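Local coordinates for protein putative oxidoreductase (Klebsiella pneumoniae subsp. pneumoniae MGH 78578, PDB 3E82) that probably catalyses an NAD(P)-dependent oxidation or reduction, as other members of the Gfo/Idh/MocA family do, on a substrate that is not known, at residues H154-R159 with G236-F241; G175-L180 with V226-S231; L194-Q199 with N220-K225; G200-L205 with D213-V218. All coordinates share one frame; numbering follows the deposited sequence.

Interaction 1: residues H154-R159 with G236-F241; sequences HFDRFR and GGSSRF
His154 and Ser238 meet across this contact, with Asp156 between them as the shared polar partner. The imidazole ring lies obliquely beside the 238-239 backbone: ND1 is 4.1 Å from Ser238 CB, and His154 CB sits 3.5 Å from Ser239 O. One carboxylate oxygen serves both residues. Asp156 OD2 takes the N-H of His154 ND1 at 2.9 Å, on its syn side and in the plane of the ring, and also receives a weak hydrogen bond from Ser238 OG at 3.3 Å. Asp156 can do this because alternate residues of a strand point the same way, which puts its carboxylate alongside the imidazole. The second ring nitrogen, His154 NE2, is bonded to Glu152, so the two acids fix the rotation of the ring. The strand 148-156 here borders the loop that leads into strand 241-245, its antiparallel neighbour in the large sheet of the C-terminal alpha/beta domain. A nearly straight backbone bond joins His154 N to Arg240 O at 2.9 Å just before strand 241-245; on the side of strand 248-252, Arg240 and Phe241 both face Lys252, a classic beta bulge. The Arg240 chain leaves away from the strand but bends at chi2 (64°), which brings CD to 3.4 Å from His154 O; its guanidinium lies over one face of the Phe241 ring, NH1 toward the rim, and is held by Ser153 and Gln187.

Interaction 2: residues G175-L180 with V226-S231; sequences GLWFDL and VILHCS
Leu176 and Cys230 form the tight centre of an apolar contact between the first turn of helix 176-192 and strand 225-231. Leu176 CD2 presses on Cys230 CB at 3.4 Å, closer than carbons usually pack, and the same methyl lies 3.4 Å from Ser231 N. With its CG anti to the backbone N (chi1 -170°), the leucine extends this branch from the helix to the strand. A small cysteine suits the position, since it lets the helix come close while still offering a polarisable, apolar sulfur. Looser contacts surround this centre. Leu180, one turn on, brings CB to 4.2 Å from Cys230 SG. Trp177 approaches edge-on: its CE3 is 4.5 Å from the sulfur, and its CH2 meets Leu228 CD1 at 4.3 Å, with both partners near the ring plane. The indole thus spans two alternate strand residues that face the helix.

The polar groups find partners elsewhere. Within the helix, Leu180 N bonds to Leu176 O at 2.9 Å; Trp177 NE1 donates to Leu330 O, on helix 320-339, and Ser231 OG pairs with Leu233 N. Gly175, at the N-cap position, has a positive phi of 105° that suits a residue without a side chain. The segment axes cross at 115° and approach to 8.9 Å, the packing of a helix laid across one face of a sheet, here in the C-terminal alpha/beta domain of a Gfo/Idh/MocA protein.

Interaction 3: residues L194-Q199 with N220-K225; sequences LPQSVQ and NYPAHK
Pro195 packs against the Tyr221 ring in the tight, buried part of this contact. Its CA lies over one face, 3.7 Å from the ring centroid and 21° off the normal, a CH-pi contact displaced toward the rim, while Pro195 CB reaches Tyr221 CZ at 3.7 Å. The proline, its backbone fixed by the ring, sets CA and CB against the aromatic face, and Leu189 of helix 176-192 touches both residues. The phenol ends against the chain just ahead, with its OH hydrogen-bonded to Gly193 O.

Beside this pair, strand 197-203 begins opposite the end of strand 214-220. Gln196 and Ser197 both face Asn220 in a classic beta bulge: Asn220 O takes Gln196 N at 2.7 Å and, weakly, Ser197 N at 3.4 Å, while Asn220 N returns a bond to Ser197 O at 2.9 Å. The two side chains of the bridge point to the same face. Ser197 OG, turned between the backbone N and the carbonyl carbon (chi1 70°), accepts Asn220 ND2 at 2.8 Å, close to the amide plane.

On the solvent side the packing is loose. The exposed Gln196 carries its extended chain past Pro222, where OE1 comes only to 3.7 Å from CG.

Asparagine suits its place because its amide works at both ends. While ND2 is held by the serine, OD1 receives Lys225 NZ at 2.8 Å, from above the carbonyl plane, and Asn201 ND2 of the second subunit. Since that lysine also bonds Asn201 OD1 of the second subunit, the chemistry implies that the amide couples strand pairing to dimer contact.

Interaction 4: residues G200-L205 with D213-V218; sequences GNIATL and DWAHVV
Strands 200-203 and 214-218 run antiparallel, their axes 4.8 Å apart and 179° between directions, with Asn201-His216 and Ala203-Trp214 as hydrogen-bonded pairs and Gly200-Val217 and Ile202-Ala215 as non-hydrogen-bonded ones. Regular pairing ends in a classic beta bulge, where Asp213 and Trp214 both face Ala203 and its O accepts Asp213 N at 2.9 Å.

Just beyond, the bond comes from a side chain: Asp213 OD1 takes Leu205 N at 2.8 Å, almost straight (178°), on the syn side. With CG between its backbone N and carbonyl carbon (chi1 50°), the carboxylate turns to that N-H, and OD2 forms a salt bridge with Arg206, so the short acid bonds the strand end with one oxygen and Arg206 with the other. Leu205 then reaches back, its CD1 over the face of the Trp214 five-membered ring, 3.9 Å from the centroid. At the edge of the six-membered ring, Asn201 brings OD1 to 3.6 Å from Trp214 CZ3, with amide and ring planes 84° apart; its amide ends go to Lys225 and Asn220 of the second subunit. Small Ala203 fits between them, CB 4.4 Å from Trp214 CE3.

The opposite face carries Ile202 and Ala215, apolar residues that lie against Trp177 of helix 176-192. One face thus meets helices and the other, with His216 against its counterpart of the second subunit, meets the dimer partner: a beta hairpin at the margin of the C-terminal domain's sheet, used in a sheet-to-sheet dimer interface.

How the interactions relate
All four contacts reach the large sheet of the C-terminal domain; interaction 2 adds the helix packed on it. Interactions 2 and 4 are closest, with centres about 7 Å apart: Leu228 N to Val217 O and Cys230 O to Ala215 N, both 2.8 Å, probably join their strands by hydrogen bonds. Interaction 1 continues the sheet beyond interaction 2, centres about 11 Å apart, through Phe155 N and His229 O at 2.9 Å. Interaction 3 prolongs the hairpin of interaction 4, with Gln199 O to Val218 N at 2.8 Å. Its centre lies about 23 Å from that of interaction 1. All four reach the second subunit, interaction 2 through His229 and Ile227.

Interaction 1: residues H154-R159 with G236-F241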
# COMPACT_ATOMS: atom_id res chain seq x y z
N HIS B 154 3.70 7.54 -3.96
CA HIS B 154 2.60 7.43 -4.92
C HIS B 154 2.63 8.39 -6.10
O HIS B 154 3.12 9.51 -6.01
CB HIS B 154 1.24 7.69 -4.25
CG HIS B 154 0.77 6.60 -3.33
ND1 HIS B 154 -0.51 6.11 -3.37
CD2 HIS B 154 1.40 5.95 -2.33
CE1 HIS B 154 -0.66 5.19 -2.43
NE2 HIS B 154 0.48 5.07 -1.79
N PHE B 155 2.06 7.92 -7.20
CA PHE B 155 1.84 8.74 -8.37
C PHE B 155 0.41 8.35 -8.72
O PHE B 155 0.17 7.26 -9.22
CB PHE B 155 2.71 8.40 -9.57
CG PHE B 155 2.33 9.21 -10.78
CD1 PHE B 155 2.84 10.49 -10.96
CD2 PHE B 155 1.34 8.75 -11.66
CE1 PHE B 155 2.37 11.31 -11.99
CE2 PHE B 155 0.87 9.57 -12.69
CZ PHE B 155 1.39 10.84 -12.85
N ASP B 156 -0.53 9.23 -8.42
CA ASP B 156 -1.93 8.92 -8.69
C ASP B 156 -2.64 10.12 -9.30
O ASP B 156 -2.32 11.27 -9.00
CB ASP B 156 -2.66 8.52 -7.40
CG ASP B 156 -2.02 7.30 -6.71
OD1 ASP B 156 -1.36 6.50 -7.40
OD2 ASP B 156 -2.20 7.14 -5.48
N ARG B 157 -3.60 9.84 -10.16
CA ARG B 157 -4.40 10.89 -10.78
C ARG B 157 -5.77 10.31 -11.07
O ARG B 157 -5.98 9.10 -10.95
CB ARG B 157 -3.69 11.42 -12.03
CG ARG B 157 -2.41 12.17 -11.64
CD ARG B 157 -1.73 12.97 -12.74
NE ARG B 157 -0.49 13.55 -12.21
CZ ARG B 157 0.37 14.29 -12.90
NH1 ARG B 157 0.15 14.56 -14.19
NH2 ARG B 157 1.47 14.76 -12.31
N PHE B 158 -6.72 11.17 -11.42
CA PHE B 158 -8.07 10.69 -11.70
C PHE B 158 -8.41 10.90 -13.17
O PHE B 158 -8.66 12.02 -13.61
CB PHE B 158 -9.08 11.42 -10.82
CG PHE B 158 -10.48 10.87 -10.93
CD1 PHE B 158 -10.76 9.57 -10.50
CD2 PHE B 158 -11.50 11.64 -11.47
CE1 PHE B 158 -12.05 9.06 -10.60
CE2 PHE B 158 -12.79 11.12 -11.59
CZ PHE B 158 -13.07 9.84 -11.15
N ARG B 159 -8.41 9.80 -13.91
CA ARG B 159 -8.70 9.82 -15.33
C ARG B 159 -9.47 8.57 -15.70
O ARG B 159 -8.93 7.64 -16.31
CB ARG B 159 -7.41 9.94 -16.13
CG ARG B 159 -6.72 11.29 -15.92
CD ARG B 159 -5.31 11.35 -16.48
NE ARG B 159 -4.68 12.64 -16.18
CZ ARG B 159 -3.39 12.90 -16.36
NH1 ARG B 159 -2.58 11.97 -16.85
NH2 ARG B 159 -2.91 14.11 -16.06
N GLY B 236 -9.27 11.25 -5.05
CA GLY B 236 -8.72 11.95 -3.91
C GLY B 236 -8.38 11.02 -2.75
O GLY B 236 -8.69 9.83 -2.80
N GLY B 237 -7.73 11.54 -1.72
CA GLY B 237 -7.41 10.71 -0.57
C GLY B 237 -6.00 10.16 -0.41
O GLY B 237 -5.67 9.65 0.66
N SER B 238 -5.17 10.23 -1.45
CA SER B 238 -3.81 9.70 -1.32
C SER B 238 -2.76 10.79 -1.11
O SER B 238 -3.00 11.97 -1.38
CB SER B 238 -3.45 8.86 -2.54
OG SER B 238 -3.53 9.63 -3.72
N SER B 239 -1.59 10.39 -0.63
CA SER B 239 -0.49 11.32 -0.39
C SER B 239 0.70 10.94 -1.25
O SER B 239 0.97 9.76 -1.47
CB SER B 239 -0.07 11.28 1.08
OG SER B 239 -1.16 11.56 1.94
N ARG B 240 1.42 11.96 -1.71
CA ARG B 240 2.60 11.79 -2.54
C ARG B 240 3.59 10.86 -1.86
O ARG B 240 4.13 9.95 -2.50
CB ARG B 240 3.27 13.14 -2.79
CG ARG B 240 4.58 13.04 -3.56
CD ARG B 240 4.38 12.49 -4.96
NE ARG B 240 5.65 12.30 -5.65
CZ ARG B 240 6.44 11.24 -5.50
NH1 ARG B 240 6.08 10.25 -4.69
NH2 ARG B 240 7.60 11.18 -6.15
N PHE B 241 3.82 11.11 -0.58
CA PHE B 241 4.74 10.32 0.25
C PHE B 241 4.13 10.10 1.62
O PHE B 241 3.47 10.98 2.18
CB PHE B 241 6.07 11.05 0.46
CG PHE B 241 7.00 11.04 -0.73
CD1 PHE B 241 7.66 9.87 -1.10
CD2 PHE B 241 7.24 12.21 -1.45
CE1 PHE B 241 8.57 9.87 -2.17
CE2 PHE B 241 8.14 12.22 -2.52
CZ PHE B 241 8.81 11.04 -2.88

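Interaction 2: residues G175-L180 with V226-S231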
# COMPACT_ATOMS: atom_id res chain seq x y z
N GLY B 175 2.36 2.05 -20.72
CA GLY B 175 1.87 1.45 -19.50
C GLY B 175 2.25 2.35 -18.34
O GLY B 175 3.31 2.99 -18.37
N LEU B 176 1.41 2.40 -17.32
CA LEU B 176 1.66 3.26 -16.17
C LEU B 176 2.97 2.92 -15.46
O LEU B 176 3.78 3.82 -15.20
CB LEU B 176 0.49 3.15 -15.19
CG LEU B 176 0.43 4.13 -14.02
CD1 LEU B 176 0.21 5.53 -14.55
CD2 LEU B 176 -0.72 3.74 -13.10
N TRP B 177 3.19 1.64 -15.16
CA TRP B 177 4.40 1.22 -14.46
C TRP B 177 5.66 1.69 -15.17
O TRP B 177 6.51 2.32 -14.56
CB TRP B 177 4.42 -0.31 -14.32
CG TRP B 177 5.61 -0.85 -13.54
CD1 TRP B 177 6.46 -1.86 -13.93
CD2 TRP B 177 6.09 -0.40 -12.26
NE1 TRP B 177 7.42 -2.06 -12.97
CE2 TRP B 177 7.23 -1.18 -11.94
CE3 TRP B 177 5.67 0.59 -11.36
CZ2 TRP B 177 7.95 -1.01 -10.76
CZ3 TRP B 177 6.39 0.76 -10.17
CH2 TRP B 177 7.52 -0.03 -9.89
N PHE B 178 5.78 1.39 -16.46
CA PHE B 178 6.95 1.78 -17.23
C PHE B 178 7.16 3.28 -17.34
O PHE B 178 8.30 3.75 -17.41
CB PHE B 178 6.90 1.17 -18.63
CG PHE B 178 7.78 -0.02 -18.79
CD1 PHE B 178 7.53 -1.19 -18.08
CD2 PHE B 178 8.88 0.03 -19.64
CE1 PHE B 178 8.37 -2.30 -18.22
CE2 PHE B 178 9.73 -1.07 -19.78
CZ PHE B 178 9.47 -2.24 -19.07
N ASP B 179 6.07 4.05 -17.37
CA ASP B 179 6.20 5.50 -17.48
C ASP B 179 6.50 6.21 -16.17
O ASP B 179 7.42 7.03 -16.10
CB ASP B 179 4.93 6.12 -18.09
CG ASP B 179 4.66 5.63 -19.50
OD1 ASP B 179 5.63 5.49 -20.28
OD2 ASP B 179 3.48 5.42 -19.83
N LEU B 180 5.73 5.90 -15.14
CA LEU B 180 5.91 6.58 -13.86
C LEU B 180 6.68 5.80 -12.81
O LEU B 180 7.19 6.39 -11.86
CB LEU B 180 4.54 7.00 -13.34
CG LEU B 180 3.90 7.89 -14.41
CD1 LEU B 180 2.42 7.63 -14.47
CD2 LEU B 180 4.21 9.35 -14.12
N VAL B 226 9.30 -0.87 1.33
CA VAL B 226 9.09 0.24 0.42
C VAL B 226 7.92 -0.11 -0.49
O VAL B 226 7.90 -1.18 -1.11
CB VAL B 226 10.35 0.51 -0.44
CG1 VAL B 226 9.99 1.39 -1.65
CG2 VAL B 226 11.42 1.22 0.41
N ILE B 227 6.94 0.77 -0.52
CA ILE B 227 5.76 0.57 -1.35
C ILE B 227 5.67 1.69 -2.39
O ILE B 227 5.65 2.87 -2.03
CB ILE B 227 4.47 0.56 -0.51
CG1 ILE B 227 4.46 -0.66 0.41
CG2 ILE B 227 3.25 0.54 -1.42
CD1 ILE B 227 3.23 -0.72 1.32
N LEU B 228 5.63 1.31 -3.66
CA LEU B 228 5.53 2.26 -4.76
C LEU B 228 4.17 1.98 -5.39
O LEU B 228 3.88 0.84 -5.75
CB LEU B 228 6.65 2.02 -5.77
CG LEU B 228 8.08 1.98 -5.20
CD1 LEU B 228 9.07 1.82 -6.36
CD2 LEU B 228 8.38 3.26 -4.41
N HIS B 229 3.35 3.01 -5.52
CA HIS B 229 2.00 2.83 -6.06
C HIS B 229 1.62 3.85 -7.13
O HIS B 229 1.76 5.05 -6.94
CB HIS B 229 0.99 2.89 -4.91
CG HIS B 229 -0.41 2.53 -5.31
ND1 HIS B 229 -0.87 1.23 -5.31
CD2 HIS B 229 -1.43 3.29 -5.77
CE1 HIS B 229 -2.11 1.20 -5.75
NE2 HIS B 229 -2.48 2.43 -6.04
N CYS B 230 1.11 3.33 -8.25
CA CYS B 230 0.66 4.14 -9.39
C CYS B 230 -0.79 3.79 -9.73
O CYS B 230 -1.15 2.62 -9.75
CB CYS B 230 1.53 3.85 -10.62
SG CYS B 230 3.26 4.23 -10.45
N SER B 231 -1.60 4.80 -10.01
CA SER B 231 -3.00 4.55 -10.40
C SER B 231 -3.61 5.73 -11.16
O SER B 231 -3.33 6.87 -10.85
CB SER B 231 -3.87 4.26 -9.18
OG SER B 231 -5.22 4.07 -9.59

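Interaction 3: residues L194-Q199 with N220-K225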
# COMPACT_ATOMS: atom_id res chain seq x y z
N LEU B 194 19.93 -0.85 -3.01
CA LEU B 194 19.16 -1.93 -3.64
C LEU B 194 18.35 -2.79 -2.69
O LEU B 194 18.81 -3.16 -1.61
CB LEU B 194 20.10 -2.86 -4.42
CG LEU B 194 20.98 -2.26 -5.52
CD1 LEU B 194 21.85 -3.36 -6.13
CD2 LEU B 194 20.10 -1.62 -6.57
N PRO B 195 17.11 -3.14 -3.08
CA PRO B 195 16.27 -3.97 -2.22
C PRO B 195 16.72 -5.42 -2.36
O PRO B 195 17.41 -5.78 -3.33
CB PRO B 195 14.88 -3.76 -2.81
CG PRO B 195 15.18 -3.61 -4.30
CD PRO B 195 16.40 -2.71 -4.29
N GLN B 196 16.35 -6.25 -1.39
CA GLN B 196 16.71 -7.66 -1.42
C GLN B 196 15.82 -8.42 -2.40
O GLN B 196 16.27 -9.37 -3.03
CB GLN B 196 16.58 -8.27 -0.02
CG GLN B 196 17.08 -9.70 0.06
CD GLN B 196 17.40 -10.12 1.48
OE1 GLN B 196 18.08 -9.41 2.20
NE2 GLN B 196 16.91 -11.29 1.88
N SER B 197 14.56 -8.01 -2.51
CA SER B 197 13.63 -8.65 -3.44
C SER B 197 12.54 -7.68 -3.86
O SER B 197 12.31 -6.66 -3.21
CB SER B 197 13.01 -9.89 -2.80
OG SER B 197 12.10 -9.54 -1.77
N VAL B 198 11.87 -8.00 -4.96
CA VAL B 198 10.82 -7.14 -5.49
C VAL B 198 9.55 -7.94 -5.73
O VAL B 198 9.59 -9.04 -6.29
CB VAL B 198 11.26 -6.49 -6.84
CG1 VAL B 198 10.14 -5.67 -7.42
CG2 VAL B 198 12.49 -5.62 -6.62
N GLN B 199 8.43 -7.40 -5.29
CA GLN B 199 7.16 -8.07 -5.47
C GLN B 199 6.25 -7.10 -6.23
O GLN B 199 6.20 -5.91 -5.91
CB GLN B 199 6.57 -8.44 -4.10
CG GLN B 199 5.37 -9.37 -4.14
CD GLN B 199 4.08 -8.63 -4.40
OE1 GLN B 199 3.84 -7.58 -3.81
NE2 GLN B 199 3.22 -9.19 -5.26
N ASN B 220 11.41 -5.15 -0.92
CA ASN B 220 11.77 -5.70 0.39
C ASN B 220 13.24 -5.47 0.77
O ASN B 220 14.15 -5.87 0.04
CB ASN B 220 11.48 -7.21 0.46
CG ASN B 220 10.01 -7.54 0.26
OD1 ASN B 220 9.13 -7.07 1.00
ND2 ASN B 220 9.73 -8.35 -0.76
N TYR B 221 13.45 -4.82 1.91
CA TYR B 221 14.78 -4.56 2.45
C TYR B 221 14.89 -5.39 3.73
O TYR B 221 13.87 -5.79 4.30
CB TYR B 221 14.96 -3.07 2.75
CG TYR B 221 15.13 -2.21 1.51
CD1 TYR B 221 16.40 -1.94 0.99
CD2 TYR B 221 14.02 -1.71 0.84
CE1 TYR B 221 16.56 -1.18 -0.17
CE2 TYR B 221 14.16 -0.95 -0.33
CZ TYR B 221 15.44 -0.69 -0.83
OH TYR B 221 15.59 0.07 -1.97
N PRO B 222 16.11 -5.64 4.22
CA PRO B 222 16.26 -6.44 5.44
C PRO B 222 15.50 -5.94 6.66
O PRO B 222 14.94 -6.73 7.41
CB PRO B 222 17.77 -6.44 5.68
CG PRO B 222 18.32 -6.34 4.28
CD PRO B 222 17.43 -5.28 3.67
N ALA B 223 15.46 -4.62 6.86
CA ALA B 223 14.79 -4.08 8.03
C ALA B 223 13.66 -3.09 7.76
O ALA B 223 13.24 -2.37 8.66
CB ALA B 223 15.82 -3.44 8.98
N HIS B 224 13.18 -3.02 6.52
CA HIS B 224 12.07 -2.13 6.24
C HIS B 224 11.42 -2.41 4.90
O HIS B 224 11.95 -3.19 4.09
CB HIS B 224 12.50 -0.66 6.34
CG HIS B 224 13.25 -0.14 5.15
ND1 HIS B 224 14.58 -0.42 4.93
CD2 HIS B 224 12.86 0.67 4.14
CE1 HIS B 224 14.99 0.21 3.84
NE2 HIS B 224 13.96 0.88 3.34
N LYS B 225 10.27 -1.79 4.67
CA LYS B 225 9.51 -2.00 3.45
C LYS B 225 9.32 -0.72 2.65
O LYS B 225 9.18 0.37 3.21
CB LYS B 225 8.13 -2.58 3.78
CG LYS B 225 8.15 -3.88 4.58
CD LYS B 225 8.70 -5.04 3.74
CE LYS B 225 8.68 -6.35 4.53
NZ LYS B 225 9.19 -7.52 3.76

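Interaction 4: residues G200-L205 with D213-V218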
# COMPACT_ATOMS: atom_id res chain seq x y z
N GLY B 200 5.56 -7.60 -7.24
CA GLY B 200 4.70 -6.72 -8.01
C GLY B 200 3.31 -7.22 -8.33
O GLY B 200 3.08 -8.41 -8.48
N ASN B 201 2.39 -6.27 -8.44
CA ASN B 201 1.00 -6.56 -8.77
C ASN B 201 0.60 -5.43 -9.72
O ASN B 201 0.45 -4.28 -9.30
CB ASN B 201 0.14 -6.53 -7.51
CG ASN B 201 -1.22 -7.18 -7.71
OD1 ASN B 201 -1.83 -7.08 -8.78
ND2 ASN B 201 -1.70 -7.84 -6.67
N ILE B 202 0.47 -5.76 -11.01
CA ILE B 202 0.14 -4.78 -12.04
C ILE B 202 -1.17 -5.15 -12.74
O ILE B 202 -1.39 -6.31 -13.10
CB ILE B 202 1.30 -4.68 -13.08
CG1 ILE B 202 2.61 -4.34 -12.37
CG2 ILE B 202 1.01 -3.60 -14.12
CD1 ILE B 202 3.83 -4.33 -13.27
N ALA B 203 -2.05 -4.17 -12.95
CA ALA B 203 -3.33 -4.48 -13.57
C ALA B 203 -3.95 -3.35 -14.38
O ALA B 203 -3.54 -2.18 -14.29
CB ALA B 203 -4.32 -4.93 -12.48
N THR B 204 -4.95 -3.72 -15.17
CA THR B 204 -5.72 -2.80 -16.01
C THR B 204 -7.12 -2.83 -15.40
O THR B 204 -7.86 -3.80 -15.58
CB THR B 204 -5.79 -3.30 -17.47
OG1 THR B 204 -4.45 -3.43 -17.99
CG2 THR B 204 -6.58 -2.33 -18.34
N LEU B 205 -7.48 -1.77 -14.68
CA LEU B 205 -8.77 -1.71 -13.99
C LEU B 205 -9.81 -0.76 -14.58
O LEU B 205 -11.01 -0.98 -14.42
CB LEU B 205 -8.54 -1.36 -12.52
CG LEU B 205 -7.55 -2.25 -11.75
CD1 LEU B 205 -7.39 -1.72 -10.34
CD2 LEU B 205 -8.05 -3.69 -11.74
N ASP B 213 -3.10 0.36 -15.57
CA ASP B 213 -3.36 1.68 -15.00
C ASP B 213 -3.35 1.61 -13.47
O ASP B 213 -3.79 2.54 -12.80
CB ASP B 213 -4.71 2.23 -15.48
CG ASP B 213 -5.84 1.23 -15.30
OD1 ASP B 213 -5.75 0.36 -14.40
OD2 ASP B 213 -6.84 1.33 -16.04
N TRP B 214 -2.85 0.50 -12.95
CA TRP B 214 -2.77 0.30 -11.51
C TRP B 214 -1.52 -0.54 -11.28
O TRP B 214 -1.41 -1.65 -11.81
CB TRP B 214 -4.00 -0.45 -11.00
CG TRP B 214 -4.10 -0.56 -9.49
CD1 TRP B 214 -4.78 0.28 -8.65
CD2 TRP B 214 -3.60 -1.63 -8.68
NE1 TRP B 214 -4.74 -0.20 -7.36
CE2 TRP B 214 -4.02 -1.37 -7.35
CE3 TRP B 214 -2.84 -2.78 -8.94
CZ2 TRP B 214 -3.71 -2.23 -6.29
CZ3 TRP B 214 -2.53 -3.63 -7.89
CH2 TRP B 214 -2.97 -3.35 -6.58
N ALA B 215 -0.59 -0.01 -10.51
CA ALA B 215 0.64 -0.74 -10.23
C ALA B 215 0.96 -0.59 -8.76
O ALA B 215 1.08 0.52 -8.24
CB ALA B 215 1.78 -0.21 -11.08
N HIS B 216 1.08 -1.73 -8.10
CA HIS B 216 1.38 -1.76 -6.69
C HIS B 216 2.60 -2.64 -6.53
O HIS B 216 2.52 -3.86 -6.65
CB HIS B 216 0.19 -2.33 -5.94
CG HIS B 216 0.24 -2.09 -4.48
ND1 HIS B 216 0.55 -3.09 -3.58
CD2 HIS B 216 0.12 -0.95 -3.76
CE1 HIS B 216 0.61 -2.57 -2.36
NE2 HIS B 216 0.36 -1.28 -2.44
N VAL B 217 3.74 -2.01 -6.25
CA VAL B 217 5.01 -2.71 -6.13
C VAL B 217 5.67 -2.53 -4.77
O VAL B 217 5.75 -1.42 -4.25
CB VAL B 217 5.99 -2.22 -7.21
CG1 VAL B 217 7.35 -2.88 -7.05
CG2 VAL B 217 5.39 -2.49 -8.59
N VAL B 218 6.16 -3.64 -4.22
CA VAL B 218 6.82 -3.61 -2.91
C VAL B 218 8.27 -4.03 -3.01
O VAL B 218 8.59 -5.08 -3.57
CB VAL B 218 6.12 -4.56 -1.91
CG1 VAL B 218 6.83 -4.51 -0.57
CG2 VAL B 218 4.66 -4.17 -1.74